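Long-range contact in galactonate dehydratase (Zobellia galactanivorans, PDB 5OLC), which is an enolase-superfamily protein, with a mandelate racemase-like N-terminal domain and a TIM-barrel-type C-terminal domain: residues A[302-316]-A[336-350]. Residues are numbered along the deposited sequence; the frame is centred on the assembly and turned at random.
Sequences VPHTWGTWIAISAAV and MELDRTENALRDEVT
T305 and E337 meet where the loop 302-308 runs beside strand 337-339, their CA atoms 5.1 Å apart; further on, helices 309-316 and 344-349 cross at -84°, their axes 10.0 Å apart at closest approach. This belongs to the TIM-type barrel of the enolase superfamily, which strand 337-339 helps to close by pairing in parallel with strand 136-142. V302 and H304 bond through their backbones to A274 and P276. T305 OG1 donates to E337 O over 3.1 Å, in the carbonyl plane and on a lone pair. The extended E337 side chain runs past T305 in the opposite direction and lies alongside H304, carboxylate and ring planes 85° apart. Its OE1 also forms a salt bridge with K172, and H304 ND1 is hydrogen-bonded to D277.

M336 reaches helix 309-316. Its CE packs against I312 CG2, and M336 CE lies 3.6 Å from V316 CG2. L338 CD1 touches the same I312 methyl.

W309, in the first turn of its helix, packs against R346 and D347 of helix 344-349. R346 CG sits off-centre over the W309 five-membered ring in a CH-pi contact. The indole NE1 of W309 gives a weak bond to D347 OD1, 3.4 Å away in the ring plane. The R346 chain bends at chi2 and chi3, and its guanidinium forms salt bridges with D347 through NH1 and D339 through NH2. D339 OD2 has a second cationic partner, R37.

T308 N-caps its helix: OG1 accepts from I310 N and is also hydrogen-bonded to E55. The T308 and T350 side chains are roughly perpendicular. The T350 hydroxyl stands between its own backbone N and carbonyl carbon. From there T350 OG1 accepts from W309 N at 3.2 Å in a nearly straight bond (166°), while donating to R346 O at 2.7 Å.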
loop_
_atom_site.group_PDB
_atom_site.type_symbol
_atom_site.label_atom_id
_atom_site.label_comp_id
_atom_site.label_asym_id
_atom_site.label_seq_id
_atom_site.Cartn_x
_atom_site.Cartn_y
_atom_site.Cartn_z
ATOM N N VAL A 302 -8.354 -27.204 8.274
ATOM C CA VAL A 302 -8.512 -28.330 9.187
ATOM C C VAL A 302 -9.572 -27.775 10.110
ATOM O O VAL A 302 -9.283 -26.776 10.761
ATOM C CB VAL A 302 -7.220 -28.731 9.959
ATOM C CG1 VAL A 302 -7.503 -29.889 10.926
ATOM C CG2 VAL A 302 -6.073 -29.077 9.010
ATOM N N PRO A 303 -10.822 -28.275 10.124
ATOM C CA PRO A 303 -11.822 -27.653 10.998
ATOM C C PRO A 303 -11.584 -27.887 12.490
ATOM O O PRO A 303 -10.828 -28.787 12.880
ATOM C CB PRO A 303 -13.142 -28.240 10.496
ATOM C CG PRO A 303 -12.784 -29.543 9.934
ATOM C CD PRO A 303 -11.387 -29.424 9.388
ATOM N N HIS A 304 -12.194 -27.038 13.318
ATOM C CA HIS A 304 -12.124 -27.178 14.764
ATOM C C HIS A 304 -13.345 -28.019 15.162
ATOM O O HIS A 304 -14.446 -27.762 14.655
ATOM C CB HIS A 304 -12.145 -25.797 15.442
ATOM C CG HIS A 304 -12.089 -25.849 16.943
ATOM N ND1 HIS A 304 -13.211 -25.574 17.726
ATOM C CD2 HIS A 304 -11.047 -26.139 17.760
ATOM C CE1 HIS A 304 -12.814 -25.716 18.982
ATOM N NE2 HIS A 304 -11.523 -26.058 19.055
ATOM N N THR A 305 -13.136 -29.068 16.000
ATOM C CA THR A 305 -14.214 -29.949 16.487
ATOM C C THR A 305 -14.042 -30.277 17.962
ATOM O O THR A 305 -13.042 -30.889 18.345
ATOM C CB THR A 305 -14.439 -31.220 15.629
ATOM O OG1 THR A 305 -13.441 -31.362 14.611
ATOM C CG2 THR A 305 -15.824 -31.262 15.021
ATOM N N TRP A 306 -15.026 -29.863 18.793
ATOM C CA TRP A 306 -15.005 -30.082 20.239
ATOM C C TRP A 306 -16.424 -30.192 20.822
ATOM O O TRP A 306 -16.828 -29.381 21.671
ATOM C CB TRP A 306 -14.171 -28.988 20.942
ATOM C CG TRP A 306 -13.528 -29.411 22.234
ATOM C CD1 TRP A 306 -12.508 -30.307 22.388
ATOM C CD2 TRP A 306 -13.798 -28.879 23.544
ATOM N NE1 TRP A 306 -12.147 -30.394 23.716
ATOM C CE2 TRP A 306 -12.929 -29.532 24.450
ATOM C CE3 TRP A 306 -14.718 -27.937 24.048
ATOM C CZ2 TRP A 306 -12.941 -29.262 25.830
ATOM C CZ3 TRP A 306 -14.729 -27.671 25.412
ATOM C CH2 TRP A 306 -13.848 -28.325 26.287
ATOM N N GLY A 307 -17.145 -31.224 20.384
ATOM C CA GLY A 307 -18.503 -31.494 20.840
ATOM C C GLY A 307 -18.866 -32.962 20.862
ATOM O O GLY A 307 -18.038 -33.805 21.230
ATOM N N THR A 308 -20.124 -33.276 20.484
ATOM C CA THR A 308 -20.613 -34.659 20.434
ATOM C C THR A 308 -20.341 -35.221 19.034
ATOM O O THR A 308 -19.684 -34.559 18.228
ATOM C CB THR A 308 -22.102 -34.764 20.828
ATOM O OG1 THR A 308 -22.916 -34.290 19.765
ATOM C CG2 THR A 308 -22.444 -34.059 22.118
ATOM N N TRP A 309 -20.851 -36.421 18.724
ATOM C CA TRP A 309 -20.650 -36.987 17.401
ATOM C C TRP A 309 -21.485 -36.280 16.351
ATOM O O TRP A 309 -21.193 -36.473 15.173
ATOM C CB TRP A 309 -20.855 -38.501 17.367
ATOM C CG TRP A 309 -19.857 -39.255 18.185
ATOM C CD1 TRP A 309 -20.021 -39.692 19.466
ATOM C CD2 TRP A 309 -18.539 -39.661 17.785
ATOM N NE1 TRP A 309 -18.882 -40.343 19.895
ATOM C CE2 TRP A 309 -17.953 -40.328 18.886
ATOM C CE3 TRP A 309 -17.803 -39.547 16.597
ATOM C CZ2 TRP A 309 -16.665 -40.875 18.836
ATOM C CZ3 TRP A 309 -16.524 -40.092 16.549
ATOM C CH2 TRP A 309 -15.969 -40.747 17.657
ATOM N N ILE A 310 -22.486 -35.431 16.745
ATOM C CA ILE A 310 -23.237 -34.640 15.752
ATOM C C ILE A 310 -22.236 -33.697 15.082
ATOM O O ILE A 310 -22.194 -33.645 13.856
ATOM C CB ILE A 310 -24.478 -33.876 16.296
ATOM C CG1 ILE A 310 -25.530 -34.852 16.841
ATOM C CG2 ILE A 310 -25.085 -33.031 15.184
ATOM C CD1 ILE A 310 -26.514 -34.275 17.741
ATOM N N ALA A 311 -21.390 -33.019 15.910
ATOM C CA ALA A 311 -20.293 -32.122 15.543
ATOM C C ALA A 311 -19.177 -32.870 14.821
ATOM O O ALA A 311 -18.734 -32.402 13.762
ATOM C CB ALA A 311 -19.719 -31.481 16.779
ATOM N N ILE A 312 -18.693 -34.014 15.391
ATOM C CA ILE A 312 -17.619 -34.788 14.757
ATOM C C ILE A 312 -18.052 -35.257 13.364
ATOM O O ILE A 312 -17.293 -35.072 12.417
ATOM C CB ILE A 312 -17.064 -35.919 15.644
ATOM C CG1 ILE A 312 -16.566 -35.356 16.974
ATOM C CG2 ILE A 312 -15.945 -36.706 14.930
ATOM C CD1 ILE A 312 -16.806 -36.257 18.192
ATOM N N SER A 313 -19.299 -35.768 13.229
ATOM C CA SER A 313 -19.870 -36.224 11.954
ATOM C C SER A 313 -19.803 -35.163 10.863
ATOM O O SER A 313 -19.323 -35.469 9.776
ATOM C CB SER A 313 -21.305 -36.702 12.134
ATOM O OG SER A 313 -21.307 -37.918 12.854
ATOM N N ALA A 314 -20.229 -33.911 11.170
ATOM C CA ALA A 314 -20.198 -32.774 10.255
ATOM C C ALA A 314 -18.763 -32.546 9.719
ATOM O O ALA A 314 -18.594 -32.312 8.514
ATOM C CB ALA A 314 -20.724 -31.532 10.956
ATOM N N ALA A 315 -17.735 -32.688 10.601
ATOM C CA ALA A 315 -16.325 -32.585 10.215
ATOM C C ALA A 315 -15.909 -33.777 9.379
ATOM O O ALA A 315 -15.233 -33.577 8.382
ATOM C CB ALA A 315 -15.435 -32.452 11.430
ATOM N N VAL A 316 -16.350 -34.999 9.730
ATOM C CA VAL A 316 -16.035 -36.206 8.942
ATOM C C VAL A 316 -16.461 -35.959 7.496
ATOM O O VAL A 316 -15.659 -36.124 6.578
ATOM C CB VAL A 316 -16.693 -37.517 9.467
ATOM C CG1 VAL A 316 -16.180 -38.723 8.695
ATOM C CG2 VAL A 316 -16.484 -37.713 10.962
ATOM N N MET A 336 -8.429 -34.237 11.125
ATOM C CA MET A 336 -9.525 -33.501 11.754
ATOM C C MET A 336 -9.411 -33.607 13.272
ATOM O O MET A 336 -8.697 -34.487 13.767
ATOM C CB MET A 336 -10.891 -33.981 11.254
ATOM C CG MET A 336 -11.311 -35.316 11.818
ATOM S SD MET A 336 -13.006 -35.701 11.412
ATOM C CE MET A 336 -13.210 -37.088 12.377
ATOM N N GLU A 337 -10.103 -32.719 14.010
ATOM C CA GLU A 337 -10.035 -32.728 15.468
ATOM C C GLU A 337 -10.900 -33.817 16.098
ATOM O O GLU A 337 -12.131 -33.741 16.067
ATOM C CB GLU A 337 -10.340 -31.338 16.071
ATOM C CG GLU A 337 -9.903 -31.200 17.522
ATOM C CD GLU A 337 -9.797 -29.798 18.091
ATOM O OE1 GLU A 337 -9.450 -28.860 17.335
ATOM O OE2 GLU A 337 -9.976 -29.656 19.323
ATOM N N LEU A 338 -10.236 -34.809 16.709
ATOM C CA LEU A 338 -10.920 -35.887 17.405
ATOM C C LEU A 338 -10.664 -35.782 18.912
ATOM O O LEU A 338 -9.618 -36.238 19.389
ATOM C CB LEU A 338 -10.498 -37.256 16.844
ATOM C CG LEU A 338 -11.385 -38.457 17.195
ATOM C CD1 LEU A 338 -12.720 -38.423 16.443
ATOM C CD2 LEU A 338 -10.679 -39.737 16.885
ATOM N N ASP A 339 -11.612 -35.145 19.651
ATOM C CA ASP A 339 -11.550 -34.966 21.109
ATOM C C ASP A 339 -11.491 -36.320 21.810
ATOM O O ASP A 339 -12.426 -37.112 21.686
ATOM C CB ASP A 339 -12.748 -34.135 21.621
ATOM C CG ASP A 339 -12.761 -33.859 23.120
ATOM O OD1 ASP A 339 -11.671 -33.648 23.697
ATOM O OD2 ASP A 339 -13.865 -33.824 23.710
ATOM N N ARG A 340 -10.377 -36.612 22.501
ATOM C CA ARG A 340 -10.217 -37.907 23.178
ATOM C C ARG A 340 -10.340 -37.821 24.721
ATOM O O ARG A 340 -10.089 -38.808 25.425
ATOM C CB ARG A 340 -8.909 -38.610 22.746
ATOM C CG ARG A 340 -8.794 -38.982 21.257
ATOM C CD ARG A 340 -10.060 -39.540 20.611
ATOM N NE ARG A 340 -10.488 -40.820 21.175
ATOM C CZ ARG A 340 -11.749 -41.241 21.207
ATOM N NH1 ARG A 340 -12.724 -40.480 20.722
ATOM N NH2 ARG A 340 -12.048 -42.415 21.742
ATOM N N THR A 341 -10.780 -36.654 25.228
ATOM C CA THR A 341 -10.978 -36.396 26.657
ATOM C C THR A 341 -12.225 -37.139 27.179
ATOM O O THR A 341 -12.909 -37.835 26.413
ATOM C CB THR A 341 -11.058 -34.871 26.929
ATOM O OG1 THR A 341 -12.202 -34.322 26.273
ATOM C CG2 THR A 341 -9.788 -34.121 26.519
ATOM N N GLU A 342 -12.515 -36.987 28.487
ATOM C CA GLU A 342 -13.673 -37.605 29.127
ATOM C C GLU A 342 -14.929 -36.832 28.745
ATOM O O GLU A 342 -15.045 -35.642 29.059
ATOM C CB GLU A 342 -13.488 -37.669 30.652
ATOM C CG GLU A 342 -12.893 -38.984 31.130
ATOM C CD GLU A 342 -11.379 -39.106 31.135
ATOM O OE1 GLU A 342 -10.794 -39.155 32.242
ATOM O OE2 GLU A 342 -10.787 -39.254 30.040
ATOM N N ASN A 343 -15.839 -37.501 28.020
ATOM C CA ASN A 343 -17.080 -36.880 27.573
ATOM C C ASN A 343 -18.222 -37.873 27.455
ATOM O O ASN A 343 -18.351 -38.595 26.462
ATOM C CB ASN A 343 -16.879 -36.091 26.282
ATOM C CG ASN A 343 -17.913 -35.025 26.024
ATOM O OD1 ASN A 343 -19.056 -35.070 26.499
ATOM N ND2 ASN A 343 -17.549 -34.083 25.175
ATOM N N ALA A 344 -19.064 -37.883 28.487
ATOM C CA ALA A 344 -20.231 -38.736 28.567
ATOM C C ALA A 344 -21.332 -38.238 27.632
ATOM O O ALA A 344 -22.096 -39.055 27.139
ATOM C CB ALA A 344 -20.736 -38.794 29.997
ATOM N N LEU A 345 -21.415 -36.924 27.361
ATOM C CA LEU A 345 -22.455 -36.389 26.464
ATOM C C LEU A 345 -22.171 -36.757 25.017
ATOM O O LEU A 345 -23.091 -37.009 24.237
ATOM C CB LEU A 345 -22.584 -34.885 26.618
ATOM C CG LEU A 345 -22.577 -34.420 28.048
ATOM C CD1 LEU A 345 -21.514 -33.414 28.259
ATOM C CD2 LEU A 345 -23.924 -33.910 28.472
ATOM N N ARG A 346 -20.882 -36.822 24.675
ATOM C CA ARG A 346 -20.421 -37.207 23.352
ATOM C C ARG A 346 -20.555 -38.720 23.163
ATOM O O ARG A 346 -21.091 -39.151 22.143
ATOM C CB ARG A 346 -18.968 -36.734 23.150
ATOM C CG ARG A 346 -18.233 -37.290 21.937
ATOM C CD ARG A 346 -17.061 -38.150 22.358
ATOM N NE ARG A 346 -16.005 -37.344 22.961
ATOM C CZ ARG A 346 -14.919 -37.835 23.543
ATOM N NH1 ARG A 346 -14.721 -39.148 23.600
ATOM N NH2 ARG A 346 -14.013 -37.020 24.058
ATOM N N ASP A 347 -20.098 -39.521 24.141
ATOM C CA ASP A 347 -20.109 -40.974 24.006
ATOM C C ASP A 347 -21.435 -41.676 24.402
ATOM O O ASP A 347 -21.687 -42.780 23.910
ATOM C CB ASP A 347 -18.912 -41.578 24.742
ATOM C CG ASP A 347 -17.596 -41.264 24.046
ATOM O OD1 ASP A 347 -17.512 -41.462 22.808
ATOM O OD2 ASP A 347 -16.656 -40.815 24.732
ATOM N N GLU A 348 -22.296 -41.038 25.213
ATOM C CA GLU A 348 -23.561 -41.656 25.623
ATOM C C GLU A 348 -24.789 -41.071 24.923
ATOM O O GLU A 348 -25.614 -41.840 24.443
ATOM C CB GLU A 348 -23.748 -41.614 27.153
ATOM C CG GLU A 348 -22.730 -42.417 27.949
ATOM C CD GLU A 348 -22.795 -42.268 29.460
ATOM O OE1 GLU A 348 -23.918 -42.161 30.005
ATOM O OE2 GLU A 348 -21.720 -42.300 30.103
ATOM N N VAL A 349 -24.939 -39.737 24.898
ATOM C CA VAL A 349 -26.115 -39.103 24.294
ATOM C C VAL A 349 -26.138 -39.283 22.769
ATOM O O VAL A 349 -27.220 -39.495 22.210
ATOM C CB VAL A 349 -26.303 -37.624 24.720
ATOM C CG1 VAL A 349 -27.638 -37.068 24.229
ATOM C CG2 VAL A 349 -26.207 -37.471 26.234
ATOM N N THR A 350 -24.958 -39.235 22.105
ATOM C CA THR A 350 -24.888 -39.390 20.647
ATOM C C THR A 350 -24.301 -40.721 20.198
ATOM O O THR A 350 -23.266 -41.183 20.686
ATOM C CB THR A 350 -24.194 -38.220 19.956
ATOM O OG1 THR A 350 -22.941 -37.976 20.580
ATOM C CG2 THR A 350 -25.048 -36.976 19.937
#